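Local coordinates for protein transcription regulator WhiB1 (Mycobacterium tuberculosis H37Rv, PDB 6ONO) that represses transcription, probably in response to redox state, and carries a [4Fe-4S] cluster stable to oxygen but very reactive to nitric oxide, at residues Lys6-Phe17 and Asp32-Val42. Residues are numbered along the deposited sequence; the frame is centred on the assembly and turned at random.
Sequences KAVCRDEDPELF and DAKLVCNRCPV. With SF4 (iron/sulfur cluster), chain E.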
ATOM      1  N   LYS A   6      -0.968  -8.656 -16.690  1.00 48.21           N
ATOM      2  CA  LYS A   6       0.079  -8.056 -17.505  1.00 45.20           C
ATOM      3  C   LYS A   6       0.918  -7.026 -16.752  1.00 47.13           C
ATOM      4  O   LYS A   6       1.714  -6.318 -17.377  1.00 47.81           O
ATOM      5  CB  LYS A   6      -0.531  -7.433 -18.761  1.00 46.93           C
ATOM      6  CG  LYS A   6      -1.074  -8.474 -19.748  1.00 53.58           C
ATOM      7  CD  LYS A   6      -1.599  -7.825 -21.024  1.00 63.22           C
ATOM      8  CE  LYS A   6      -3.020  -7.295 -20.865  1.00 68.70           C
ATOM      9  NZ  LYS A   6      -4.025  -8.383 -20.678  1.00 73.96           N
ATOM     10  N   ALA A   7       0.745  -6.914 -15.437  1.00 42.73           N
ATOM     11  CA  ALA A   7       1.518  -5.974 -14.628  1.00 36.91           C
ATOM     12  C   ALA A   7       2.986  -6.387 -14.569  1.00 36.52           C
ATOM     13  O   ALA A   7       3.306  -7.458 -14.052  1.00 41.25           O
ATOM     14  CB  ALA A   7       0.933  -5.914 -13.220  1.00 31.27           C
ATOM     15  N   VAL A   8       3.886  -5.532 -15.069  1.00 33.48           N
ATOM     16  CA  VAL A   8       5.307  -5.883 -15.033  1.00 37.86           C
ATOM     17  C   VAL A   8       5.923  -5.689 -13.650  1.00 37.33           C
ATOM     18  O   VAL A   8       6.953  -6.309 -13.348  1.00 35.38           O
ATOM     19  CB  VAL A   8       6.124  -5.108 -16.083  1.00 37.56           C
ATOM     20  CG1 VAL A   8       5.616  -5.430 -17.480  1.00 35.78           C
ATOM     21  CG2 VAL A   8       6.079  -3.623 -15.832  1.00 31.99           C
ATOM     22  N   CYS A   9       5.315  -4.873 -12.786  1.00 31.62           N
ATOM     23  CA  CYS A   9       5.785  -4.800 -11.406  1.00 28.30           C
ATOM     24  C   CYS A   9       5.670  -6.134 -10.682  1.00 30.98           C
ATOM     25  O   CYS A   9       6.227  -6.286  -9.588  1.00 29.66           O
ATOM     26  CB  CYS A   9       5.004  -3.744 -10.634  1.00 23.40           C
ATOM     27  SG  CYS A   9       3.239  -3.946 -10.733  1.00 26.24           S
ATOM     28  N   ARG A  10       4.933  -7.092 -11.244  1.00 43.06           N
ATOM     29  CA  ARG A  10       4.912  -8.426 -10.666  1.00 40.35           C
ATOM     30  C   ARG A  10       6.297  -9.051 -10.631  1.00 43.56           C
ATOM     31  O   ARG A  10       6.495 -10.036  -9.914  1.00 45.78           O
ATOM     32  CB  ARG A  10       3.934  -9.310 -11.429  1.00 40.88           C
ATOM     33  CG  ARG A  10       2.498  -9.013 -11.068  1.00 42.01           C
ATOM     34  CD  ARG A  10       1.532  -9.585 -12.087  1.00 56.31           C
ATOM     35  NE  ARG A  10       1.514 -11.043 -12.063  1.00 57.07           N
ATOM     36  CZ  ARG A  10       0.797 -11.765 -11.208  1.00 58.86           C
ATOM     37  NH1 ARG A  10       0.840 -13.089 -11.259  1.00 65.68           N
ATOM     38  NH2 ARG A  10       0.042 -11.166 -10.297  1.00 61.50           N
ATOM     39  N   ASP A  11       7.259  -8.517 -11.392  1.00 41.44           N
ATOM     40  CA  ASP A  11       8.615  -9.054 -11.387  1.00 44.90           C
ATOM     41  C   ASP A  11       9.595  -8.151 -10.645  1.00 41.05           C
ATOM     42  O   ASP A  11      10.808  -8.287 -10.820  1.00 49.49           O
ATOM     43  CB  ASP A  11       9.099  -9.296 -12.819  1.00 52.04           C
ATOM     44  CG  ASP A  11       8.310 -10.381 -13.528  1.00 64.83           C
ATOM     45  OD1 ASP A  11       8.204 -11.503 -12.986  1.00 60.76           O
ATOM     46  OD2 ASP A  11       7.794 -10.109 -14.633  1.00 70.43           O
ATOM     47  N   GLU A  12       9.098  -7.253  -9.802  1.00 43.65           N
ATOM     48  CA  GLU A  12       9.918  -6.285  -9.087  1.00 37.60           C
ATOM     49  C   GLU A  12       9.710  -6.432  -7.582  1.00 39.98           C
ATOM     50  O   GLU A  12       8.783  -7.103  -7.118  1.00 37.29           O
ATOM     51  CB  GLU A  12       9.567  -4.854  -9.522  1.00 39.32           C
ATOM     52  CG  GLU A  12       9.531  -4.643 -11.029  1.00 45.20           C
ATOM     53  CD  GLU A  12      10.912  -4.490 -11.638  1.00 49.50           C
ATOM     54  OE1 GLU A  12      11.821  -3.995 -10.934  1.00 43.76           O
ATOM     55  OE2 GLU A  12      11.088  -4.857 -12.823  1.00 55.49           O
ATOM     56  N   ASP A  13      10.604  -5.811  -6.822  1.00 33.03           N
ATOM     57  CA  ASP A  13      10.408  -5.622  -5.391  1.00 36.43           C
ATOM     58  C   ASP A  13       9.159  -4.777  -5.155  1.00 33.07           C
ATOM     59  O   ASP A  13       9.119  -3.622  -5.593  1.00 29.48           O
ATOM     60  CB  ASP A  13      11.637  -4.939  -4.786  1.00 33.27           C
ATOM     61  CG  ASP A  13      11.548  -4.772  -3.273  1.00 41.27           C
ATOM     62  OD1 ASP A  13      10.500  -5.102  -2.663  1.00 36.15           O
ATOM     63  OD2 ASP A  13      12.544  -4.288  -2.691  1.00 36.12           O
ATOM     64  N   PRO A  14       8.124  -5.304  -4.488  1.00 28.93           N
ATOM     65  CA  PRO A  14       6.902  -4.503  -4.286  1.00 26.12           C
ATOM     66  C   PRO A  14       7.147  -3.195  -3.553  1.00 24.65           C
ATOM     67  O   PRO A  14       6.463  -2.198  -3.833  1.00 22.53           O
ATOM     68  CB  PRO A  14       5.992  -5.443  -3.479  1.00 27.64           C
ATOM     69  CG  PRO A  14       6.513  -6.807  -3.746  1.00 33.69           C
ATOM     70  CD  PRO A  14       7.989  -6.670  -3.953  1.00 32.85           C
ATOM     71  N   GLU A  15       8.132  -3.155  -2.650  1.00 21.92           N
ATOM     72  CA  GLU A  15       8.396  -1.944  -1.880  1.00 21.99           C
ATOM     73  C   GLU A  15       8.931  -0.815  -2.732  1.00 23.33           C
ATOM     74  O   GLU A  15       8.954   0.331  -2.267  1.00 19.49           O
ATOM     75  CB  GLU A  15       9.368  -2.236  -0.732  1.00 23.21           C
ATOM     76  CG  GLU A  15       8.656  -2.765   0.498  1.00 24.56           C
ATOM     77  CD  GLU A  15       7.777  -1.713   1.161  1.00 29.30           C
ATOM     78  OE1 GLU A  15       8.318  -0.922   1.971  1.00 27.40           O
ATOM     79  OE2 GLU A  15       6.557  -1.659   0.864  1.00 25.95           O
ATOM     80  N   LEU A  16       9.390  -1.117  -3.947  1.00 22.59           N
ATOM     81  CA  LEU A  16       9.795  -0.052  -4.852  1.00 22.31           C
ATOM     82  C   LEU A  16       8.645   0.904  -5.098  1.00 20.12           C
ATOM     83  O   LEU A  16       8.861   2.107  -5.294  1.00 21.33           O
ATOM     84  CB  LEU A  16      10.289  -0.642  -6.172  1.00 24.43           C
ATOM     85  CG  LEU A  16      10.617   0.331  -7.304  1.00 26.26           C
ATOM     86  CD1 LEU A  16      11.807   1.208  -6.925  1.00 27.88           C
ATOM     87  CD2 LEU A  16      10.875  -0.439  -8.588  1.00 25.48           C
ATOM     88  N   PHE A  17       7.417   0.407  -5.049  1.00 19.35           N
ATOM     89  CA  PHE A  17       6.277   1.247  -5.378  1.00 18.10           C
ATOM     90  C   PHE A  17       5.731   1.967  -4.168  1.00 19.70           C
ATOM     91  O   PHE A  17       4.732   2.676  -4.285  1.00 19.09           O
ATOM     92  CB  PHE A  17       5.210   0.404  -6.070  1.00 19.11           C
ATOM     93  CG  PHE A  17       5.683  -0.118  -7.379  1.00 18.29           C
ATOM     94  CD1 PHE A  17       6.402  -1.300  -7.440  1.00 22.17           C
ATOM     95  CD2 PHE A  17       5.532   0.635  -8.520  1.00 18.37           C
ATOM     96  CE1 PHE A  17       6.890  -1.752  -8.630  1.00 21.61           C
ATOM     97  CE2 PHE A  17       6.015   0.188  -9.724  1.00 20.58           C
ATOM     98  CZ  PHE A  17       6.703  -0.999  -9.780  1.00 21.77           C
ATOM     99  N   ASP A  32      12.436   5.663  -9.980  1.00 19.05           N
ATOM    100  CA  ASP A  32      12.717   4.253 -10.253  1.00 19.47           C
ATOM    101  C   ASP A  32      11.426   3.445 -10.430  1.00 19.11           C
ATOM    102  O   ASP A  32      11.348   2.575 -11.309  1.00 19.72           O
ATOM    103  CB  ASP A  32      13.570   3.659  -9.126  1.00 20.34           C
ATOM    104  CG  ASP A  32      15.000   4.193  -9.111  1.00 22.28           C
ATOM    105  OD1 ASP A  32      15.475   4.709 -10.136  1.00 23.53           O
ATOM    106  OD2 ASP A  32      15.672   4.053  -8.070  1.00 26.42           O
ATOM    107  N   ALA A  33      10.409   3.704  -9.594  1.00 16.99           N
ATOM    108  CA  ALA A  33       9.110   3.052  -9.784  1.00 16.97           C
ATOM    109  C   ALA A  33       8.443   3.474 -11.101  1.00 17.66           C
ATOM    110  O   ALA A  33       7.891   2.638 -11.847  1.00 17.16           O
ATOM    111  CB  ALA A  33       8.196   3.356  -8.601  1.00 15.52           C
ATOM    112  N   LYS A  34       8.446   4.779 -11.387  1.00 18.88           N
ATOM    113  CA  LYS A  34       7.844   5.268 -12.620  1.00 20.33           C
ATOM    114  C   LYS A  34       8.510   4.663 -13.849  1.00 23.71           C
ATOM    115  O   LYS A  34       7.846   4.465 -14.867  1.00 23.25           O
ATOM    116  CB  LYS A  34       7.931   6.788 -12.684  1.00 19.05           C
ATOM    117  CG  LYS A  34       6.966   7.526 -11.791  1.00 18.32           C
ATOM    118  CD  LYS A  34       7.143   9.036 -11.974  1.00 19.15           C
ATOM    119  CE  LYS A  34       6.096   9.795 -11.193  1.00 21.21           C
ATOM    120  NZ  LYS A  34       6.128  11.244 -11.482  1.00 24.02           N
ATOM    121  N   LEU A  35       9.817   4.394 -13.786  1.00 21.38           N
ATOM    122  CA  LEU A  35      10.487   3.740 -14.907  1.00 26.19           C
ATOM    123  C   LEU A  35       9.885   2.373 -15.196  1.00 29.82           C
ATOM    124  O   LEU A  35       9.807   1.959 -16.360  1.00 31.79           O
ATOM    125  CB  LEU A  35      11.981   3.600 -14.633  1.00 26.37           C
ATOM    126  CG  LEU A  35      12.786   4.888 -14.787  1.00 25.66           C
ATOM    127  CD1 LEU A  35      14.249   4.624 -14.493  1.00 26.66           C
ATOM    128  CD2 LEU A  35      12.611   5.456 -16.168  1.00 26.42           C
ATOM    129  N   VAL A  36       9.479   1.646 -14.155  1.00 22.26           N
ATOM    130  CA  VAL A  36       8.782   0.380 -14.360  1.00 29.01           C
ATOM    131  C   VAL A  36       7.439   0.630 -15.028  1.00 23.53           C
ATOM    132  O   VAL A  36       7.089  -0.011 -16.029  1.00 28.04           O
ATOM    133  CB  VAL A  36       8.612  -0.374 -13.027  1.00 29.50           C
ATOM    134  CG1 VAL A  36       7.889  -1.702 -13.259  1.00 32.05           C
ATOM    135  CG2 VAL A  36       9.961  -0.592 -12.347  1.00 22.07           C
ATOM    136  N   CYS A  37       6.666   1.573 -14.486  1.00 23.48           N
ATOM    137  CA  CYS A  37       5.357   1.849 -15.083  1.00 24.04           C
ATOM    138  C   CYS A  37       5.469   2.242 -16.556  1.00 28.24           C
ATOM    139  O   CYS A  37       4.566   1.954 -17.354  1.00 30.86           O
ATOM    140  CB  CYS A  37       4.648   2.946 -14.300  1.00 21.28           C
ATOM    141  SG  CYS A  37       4.289   2.493 -12.601  1.00 20.34           S
ATOM    142  N   ASN A  38       6.557   2.914 -16.928  1.00 35.00           N
ATOM    143  CA  ASN A  38       6.734   3.410 -18.287  1.00 37.40           C
ATOM    144  C   ASN A  38       6.951   2.288 -19.293  1.00 38.60           C
ATOM    145  O   ASN A  38       6.767   2.502 -20.496  1.00 42.51           O
ATOM    146  CB  ASN A  38       7.908   4.392 -18.309  1.00 34.86           C
ATOM    147  CG  ASN A  38       7.520   5.768 -17.783  1.00 46.29           C
ATOM    148  OD1 ASN A  38       6.396   5.965 -17.320  1.00 55.37           O
ATOM    149  ND2 ASN A  38       8.465   6.710 -17.802  1.00 42.70           N
ATOM    150  N   ARG A  39       7.342   1.100 -18.834  1.00 29.96           N
ATOM    151  CA  ARG A  39       7.442  -0.061 -19.703  1.00 36.38           C
ATOM    152  C   ARG A  39       6.353  -1.080 -19.382  1.00 36.84           C
ATOM    153  O   ARG A  39       6.536  -2.282 -19.582  1.00 45.40           O
ATOM    154  CB  ARG A  39       8.827  -0.700 -19.612  1.00 34.48           C
ATOM    155  CG  ARG A  39       9.265  -1.127 -18.237  1.00 37.80           C
ATOM    156  CD  ARG A  39      10.574  -1.900 -18.332  1.00 40.79           C
ATOM    157  NE  ARG A  39      11.245  -2.056 -17.043  1.00 37.85           N
ATOM    158  CZ  ARG A  39      10.928  -2.973 -16.137  1.00 37.11           C
ATOM    159  NH1 ARG A  39       9.937  -3.822 -16.364  1.00 46.79           N
ATOM    160  NH2 ARG A  39      11.606  -3.038 -14.999  1.00 46.65           N
ATOM    161  N   CYS A  40       5.210  -0.601 -18.897  1.00 34.25           N
ATOM    162  CA  CYS A  40       4.096  -1.451 -18.524  1.00 34.44           C
ATOM    163  C   CYS A  40       2.973  -1.316 -19.537  1.00 36.77           C
ATOM    164  O   CYS A  40       2.614  -0.188 -19.904  1.00 38.66           O
ATOM    165  CB  CYS A  40       3.585  -1.076 -17.131  1.00 29.82           C
ATOM    166  SG  CYS A  40       2.246  -2.140 -16.504  1.00 34.90           S
ATOM    167  N   PRO A  41       2.389  -2.425 -20.008  1.00 41.21           N
ATOM    168  CA  PRO A  41       1.325  -2.314 -21.019  1.00 40.09           C
ATOM    169  C   PRO A  41      -0.025  -1.899 -20.458  1.00 43.15           C
ATOM    170  O   PRO A  41      -0.888  -1.480 -21.242  1.00 43.28           O
ATOM    171  CB  PRO A  41       1.266  -3.723 -21.618  1.00 44.17           C
ATOM    172  CG  PRO A  41       1.703  -4.604 -20.509  1.00 44.91           C
ATOM    173  CD  PRO A  41       2.742  -3.829 -19.733  1.00 39.17           C
ATOM    174  N   VAL A  42      -0.235  -1.966 -19.140  1.00 33.94           N
ATOM    175  CA  VAL A  42      -1.553  -1.693 -18.571  1.00 33.57           C
ATOM    176  C   VAL A  42      -1.523  -0.456 -17.679  1.00 30.02           C
ATOM    177  O   VAL A  42      -2.268  -0.364 -16.696  1.00 28.84           O
ATOM    178  CB  VAL A  42      -2.086  -2.921 -17.810  1.00 34.47           C
ATOM    179  CG1 VAL A  42      -2.455  -4.027 -18.797  1.00 39.00           C
ATOM    180  CG2 VAL A  42      -1.059  -3.432 -16.802  1.00 32.28           C
TER
HETATM  181 FE1  SF4 E 101       2.623  -2.008 -11.872  1.00 25.40          FE
HETATM  182 FE2  SF4 E 101       3.149   0.531 -12.693  1.00 21.46          FE
HETATM  183 FE3  SF4 E 101       0.551  -0.314 -12.445  1.00 23.82          FE
HETATM  184 FE4  SF4 E 101       2.110  -1.313 -14.440  1.00 27.11          FE
HETATM  185  S1  SF4 E 101       1.470   0.843 -14.183  1.00 26.48           S
HETATM  186  S2  SF4 E 101       0.741  -2.486 -13.075  1.00 25.45           S
HETATM  187  S3  SF4 E 101       4.151  -1.354 -13.418  1.00 25.14           S
HETATM  188  S4  SF4 E 101       2.077  -0.104 -10.757  1.00 22.92           S
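V8 and V36 lie alongside, pointing opposite ways, beside the [4Fe-4S] cluster, V8 CG2 lying 3.7 Å from V36 CG1, and both methyls also approach its sulfide S3. The pair helps wall the Wbl-type cluster site of the WhiB family. C9 SG, from the N-terminal loop, binds one iron at 2.3 Å, while C37 SG and C40 SG, a CxxC pair, hold two more; C46, also in the pocket, is probably the fourth ligand. V36 CG1, swung opposite the backbone N (chi1 -180°), reaches both V8 and the edge of the F17 ring, where CZ meets it at 3.7 Å, and V36 CG2 goes to L16 CD2. The F17 edge also faces C37 SG, a sulfur-aromatic contact. A33 CB touches both L16 O and F17 CD2. On the outer side, the extended R39 chain carries its guanidinium over V36 CA, and NH2 gives E12 OE2 a nearly straight salt-bridged hydrogen bond (2.9 Å, 170°), in the guanidinium plane but well above that of the carboxylate. Farther along, P41 and V42 pack on K6. Segment 6-17 runs back along the C-terminal half of helix 27-38 and the turn after it, and T43, starting helix 43-53, hydrogen-bonds through OG1 to C37 O and C40 O.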